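PDB 3PDU: 3-hydroxyisobutyrate dehydrogenase family protein from Geobacter sulfurreducens, which probably reduces succinic semialdehyde to gamma-hydroxybutyrate with NADPH, as a member of the beta-hydroxyacid dehydrogenase family. Local coordinates for residues V21-D26 against F151-K156; M181-G186 against E263-A268. One frame throughout, in Å; residues are numbered along the deposited sequence.

Contact 1: V21-D26 against F151-K156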
# COMPACT_ATOMS: atom_id res chain seq x y z
N VAL A 21 -12.91 -36.47 22.79
CA VAL A 21 -12.60 -37.64 23.63
C VAL A 21 -13.03 -37.40 25.06
O VAL A 21 -13.69 -38.25 25.67
CB VAL A 21 -11.11 -38.01 23.57
CG1 VAL A 21 -10.81 -39.17 24.55
CG2 VAL A 21 -10.72 -38.39 22.15
N ARG A 22 -12.68 -36.24 25.61
CA ARG A 22 -13.02 -35.95 27.00
C ARG A 22 -14.53 -35.81 27.23
O ARG A 22 -15.02 -36.10 28.32
CB ARG A 22 -12.29 -34.71 27.51
CG ARG A 22 -10.78 -34.88 27.62
CD ARG A 22 -10.17 -33.76 28.44
NE ARG A 22 -8.79 -33.49 28.04
CZ ARG A 22 -8.44 -32.51 27.21
NH1 ARG A 22 -9.37 -31.71 26.69
NH2 ARG A 22 -7.16 -32.34 26.90
N ALA A 23 -15.26 -35.38 26.20
CA ALA A 23 -16.71 -35.29 26.29
C ALA A 23 -17.36 -36.68 26.26
O ALA A 23 -18.53 -36.84 26.58
CB ALA A 23 -17.26 -34.43 25.16
N GLY A 24 -16.58 -37.69 25.89
CA GLY A 24 -17.05 -39.06 25.93
C GLY A 24 -17.45 -39.69 24.61
O GLY A 24 -18.03 -40.79 24.59
N PHE A 25 -17.14 -39.03 23.50
CA PHE A 25 -17.37 -39.62 22.18
C PHE A 25 -16.32 -40.69 21.84
O PHE A 25 -15.21 -40.66 22.35
CB PHE A 25 -17.41 -38.55 21.08
CG PHE A 25 -18.48 -37.51 21.29
CD1 PHE A 25 -19.81 -37.83 21.13
CD2 PHE A 25 -18.14 -36.21 21.64
CE1 PHE A 25 -20.80 -36.86 21.33
CE2 PHE A 25 -19.11 -35.24 21.84
CZ PHE A 25 -20.45 -35.57 21.69
N ASP A 26 -16.72 -41.64 20.99
CA ASP A 26 -15.83 -42.64 20.40
C ASP A 26 -15.14 -41.96 19.22
O ASP A 26 -15.78 -41.66 18.22
CB ASP A 26 -16.69 -43.82 19.92
CG ASP A 26 -15.90 -44.94 19.25
OD1 ASP A 26 -14.81 -44.70 18.70
OD2 ASP A 26 -16.40 -46.08 19.26
N PHE A 151 -20.42 -30.23 18.43
CA PHE A 151 -20.18 -28.79 18.35
C PHE A 151 -20.24 -28.15 19.74
O PHE A 151 -19.54 -27.17 20.01
CB PHE A 151 -21.18 -28.11 17.40
CG PHE A 151 -20.85 -28.28 15.92
CD1 PHE A 151 -19.58 -28.65 15.51
CD2 PHE A 151 -21.80 -28.03 14.95
CE1 PHE A 151 -19.27 -28.79 14.15
CE2 PHE A 151 -21.51 -28.17 13.59
CZ PHE A 151 -20.24 -28.54 13.19
N ALA A 152 -21.07 -28.69 20.62
CA ALA A 152 -21.15 -28.18 21.99
C ALA A 152 -19.87 -28.44 22.79
O ALA A 152 -19.53 -27.69 23.70
CB ALA A 152 -22.38 -28.74 22.71
N ALA A 153 -19.16 -29.52 22.46
CA ALA A 153 -17.87 -29.80 23.08
C ALA A 153 -16.77 -28.91 22.50
O ALA A 153 -15.72 -28.69 23.12
CB ALA A 153 -17.50 -31.27 22.89
N LEU A 154 -16.99 -28.40 21.29
CA LEU A 154 -15.94 -27.64 20.61
C LEU A 154 -16.07 -26.13 20.72
O LEU A 154 -15.06 -25.42 20.74
CB LEU A 154 -15.92 -28.01 19.12
CG LEU A 154 -15.58 -29.46 18.76
CD1 LEU A 154 -15.65 -29.61 17.25
CD2 LEU A 154 -14.21 -29.86 19.27
N GLY A 155 -17.30 -25.63 20.79
CA GLY A 155 -17.53 -24.21 20.66
C GLY A 155 -18.53 -23.65 21.64
O GLY A 155 -19.25 -24.41 22.28
N LYS A 156 -18.57 -22.33 21.75
CA LYS A 156 -19.57 -21.66 22.60
C LYS A 156 -20.70 -21.09 21.75
O LYS A 156 -21.74 -20.68 22.27
CB LYS A 156 -18.92 -20.49 23.35
CG LYS A 156 -18.44 -19.37 22.42
CD LYS A 156 -17.78 -18.26 23.21
CE LYS A 156 -17.40 -17.09 22.32
NZ LYS A 156 -16.72 -16.04 23.11

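Contact 2: M181-G186 against E263-A268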
# COMPACT_ATOMS: atom_id res chain seq x y z
N MET A 181 -5.96 -5.47 11.78
CA MET A 181 -5.86 -5.00 13.17
C MET A 181 -4.49 -5.27 13.77
O MET A 181 -3.97 -4.46 14.56
CB MET A 181 -6.93 -5.62 14.07
CG MET A 181 -8.31 -4.99 13.89
SD MET A 181 -9.52 -5.78 14.95
CE MET A 181 -8.97 -5.30 16.59
N MET A 182 -3.91 -6.42 13.42
CA MET A 182 -2.61 -6.78 13.98
C MET A 182 -1.51 -5.88 13.41
O MET A 182 -0.62 -5.44 14.15
CB MET A 182 -2.28 -8.26 13.73
CG MET A 182 -0.96 -8.71 14.39
SD MET A 182 -1.10 -8.74 16.19
CE MET A 182 0.21 -7.59 16.62
N THR A 183 -1.56 -5.60 12.10
CA THR A 183 -0.56 -4.69 11.54
C THR A 183 -0.77 -3.26 12.05
O THR A 183 0.18 -2.52 12.24
CB THR A 183 -0.49 -4.71 9.98
OG1 THR A 183 -1.78 -4.38 9.42
CG2 THR A 183 -0.01 -6.06 9.47
N ALA A 184 -2.02 -2.88 12.30
CA ALA A 184 -2.31 -1.58 12.89
C ALA A 184 -1.68 -1.46 14.28
O ALA A 184 -0.96 -0.50 14.56
CB ALA A 184 -3.81 -1.33 12.96
N LEU A 185 -1.95 -2.44 15.14
CA LEU A 185 -1.34 -2.47 16.47
C LEU A 185 0.18 -2.50 16.40
O LEU A 185 0.86 -1.76 17.12
CB LEU A 185 -1.87 -3.65 17.30
CG LEU A 185 -1.26 -3.79 18.70
CD1 LEU A 185 -1.73 -2.64 19.58
CD2 LEU A 185 -1.65 -5.12 19.33
N GLY A 186 0.72 -3.34 15.52
CA GLY A 186 2.16 -3.44 15.36
C GLY A 186 2.81 -2.13 14.92
O GLY A 186 3.83 -1.73 15.49
N GLU A 263 1.12 -8.18 2.17
CA GLU A 263 2.55 -8.06 1.86
C GLU A 263 3.42 -7.90 3.11
O GLU A 263 4.54 -8.40 3.15
CB GLU A 263 2.83 -6.94 0.85
CG GLU A 263 2.02 -7.08 -0.44
CD GLU A 263 2.22 -8.42 -1.14
OE1 GLU A 263 3.38 -8.80 -1.38
OE2 GLU A 263 1.21 -9.09 -1.45
N SER A 264 2.91 -7.21 4.14
CA SER A 264 3.70 -7.11 5.37
C SER A 264 3.87 -8.48 6.02
O SER A 264 4.95 -8.79 6.54
CB SER A 264 3.08 -6.12 6.37
OG SER A 264 3.20 -4.80 5.87
N PHE A 265 2.82 -9.29 6.00
CA PHE A 265 2.93 -10.65 6.53
C PHE A 265 3.87 -11.52 5.69
O PHE A 265 4.55 -12.40 6.23
CB PHE A 265 1.56 -11.30 6.69
CG PHE A 265 0.89 -10.95 7.99
CD1 PHE A 265 1.28 -11.58 9.16
CD2 PHE A 265 -0.09 -9.97 8.04
CE1 PHE A 265 0.68 -11.25 10.37
CE2 PHE A 265 -0.69 -9.64 9.25
CZ PHE A 265 -0.30 -10.28 10.41
N LYS A 266 3.90 -11.28 4.39
CA LYS A 266 4.88 -11.97 3.55
C LYS A 266 6.30 -11.58 3.95
O LYS A 266 7.19 -12.43 3.97
CB LYS A 266 4.64 -11.72 2.05
CG LYS A 266 3.39 -12.39 1.50
CD LYS A 266 3.24 -12.08 -0.01
CE LYS A 266 1.82 -12.41 -0.53
NZ LYS A 266 1.66 -11.88 -1.94
N ARG A 267 6.52 -10.30 4.27
CA ARG A 267 7.84 -9.88 4.74
C ARG A 267 8.23 -10.64 5.99
O ARG A 267 9.38 -11.05 6.15
CB ARG A 267 7.91 -8.37 5.01
CG ARG A 267 7.86 -7.47 3.77
CD ARG A 267 8.05 -5.99 4.12
NE ARG A 267 6.85 -5.39 4.73
CZ ARG A 267 6.87 -4.35 5.57
NH1 ARG A 267 8.02 -3.79 5.91
NH2 ARG A 267 5.73 -3.88 6.07
N ALA A 268 7.28 -10.80 6.91
CA ALA A 268 7.56 -11.50 8.16
C ALA A 268 7.89 -12.98 7.94
O ALA A 268 8.78 -13.53 8.59
CB ALA A 268 6.40 -11.35 9.15

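Contact 1: V21-D26 against F151-K156
Ala23 and Ala153 mark the point where the two chain segments come nearest, their CA atoms 6.5 Å apart, each lying in the last turn or so of a helix. Two small side chains allow this approach: both CB atoms are directed toward the opposite segment, and the methyls meet directly, with Ala23 CB 3.9 Å from Ala153 CB. The contact is small and near the protein surface, with 69 Å² buried between the two segments. Phe25 joins from the loop that follows. Its CG stands anti to its own carbonyl carbon (chi1 -59°), which carries the ring toward residues 151-156. Ala153 CB lies at the ring edge, near the ring plane and 4.4 Å from Phe25 CE2. One methyl therefore touches a second methyl and the rim of an aromatic ring.

The turn between Ala23 and Phe25 is a Schellman motif. Gly24 takes a positive phi of 104°, and its N bonds back to Val21 O at 3.0 Å. The reversal sends the chain out of helix 13-23 and into strand 27-30, completing the first beta-alpha-beta crossover of a Rossmann-type fold, whose opening strand is 4-7. Residues 151-156 make the corresponding exit, from helix 148-154 into strand 157-160, the outermost strand within this chain at the opposite edge of the sheet from strand 46-47. There the backbone bond from Gly155 N to Phe151 O is 2.8 Å long.

Behind the touching methyls, Leu20 of helix 13-23 packs against Phe25, Ala153 and Leu154, while the Phe25 ring forms an edge-to-face pair with Tyr4. Phe151 turns away from residues 21-26 and rests on the sheet at Leu117, Ala119 and Ile135.

Contact 2: M181-G186 against E263-A268
Phe265 reaches across to Thr183 and Met182, and its ring meets the two in different ways. Its CB is not aimed at the other helix, but with CG anti to the carbonyl carbon (chi1 -85°) the ring swings closer. Thr183 CG2 comes to 3.7 Å from Phe265 CE2, approaching at a slant that is neither over the face nor at the edge. Met182 offers its CG at the ring edge, near the ring plane and 4.3 Å from Phe265 CZ. Beyond that carbon the methionine bends away, and its side chain also packs on Met215, Lys219 and Phe278.

The threonine divides its two branches. Its methyl faces the partner helix, where it also lies 4.4 Å from Ser264 CB, while OG1 bonds back to the carbonyl O of Gln180 in its own helix, so the hydroxyl is satisfied within a largely apolar contact. Ser264 is likewise engaged on its polar side: Arg267 NH2 donates to Ser264 OG over 2.7 Å with an N-H...O angle of 162°, the oxygen lying in the guanidinium plane. On the side of helix 256-270 directed at the third subunit, Lys266 NZ and Glu263 OE2 form a salt bridge of 2.9 Å, and Glu263 OE1 takes a hydrogen bond from Leu255 N of that subunit.

The local axes approach to 11.3 Å and their directions differ by 71°, a steep crossing at which a few side chains span the gap. Helix 166-194 thus meets helix 256-270 within the all-helical C-terminal part of the subunit. Helix 234-251 adds Met237 and Leu241 against Phe265, and helix 214-225 closes over Met182 and Met181.

Contact 1 and contact 2 lie on opposite sides of the chain's centre, their own centres 34 Å apart and their nearest atoms about 15 Å apart. They illustrate the two-part build of this dehydrogenase family: 21-26 with 151-156 belongs to the Rossmann-type, dinucleotide-binding part, 181-186 with 263-268 to the helical part that follows it. In contact 2, the side chain of Met182 is about 12 Å from the bound NADP, too far to touch. Helix 13-23, whose far end enters contact 1, begins at Gly13, the last glycine of a probable GxGxxG motif (Gly8, Gly10, Gly13), whose backbone amides appear to face the cofactor.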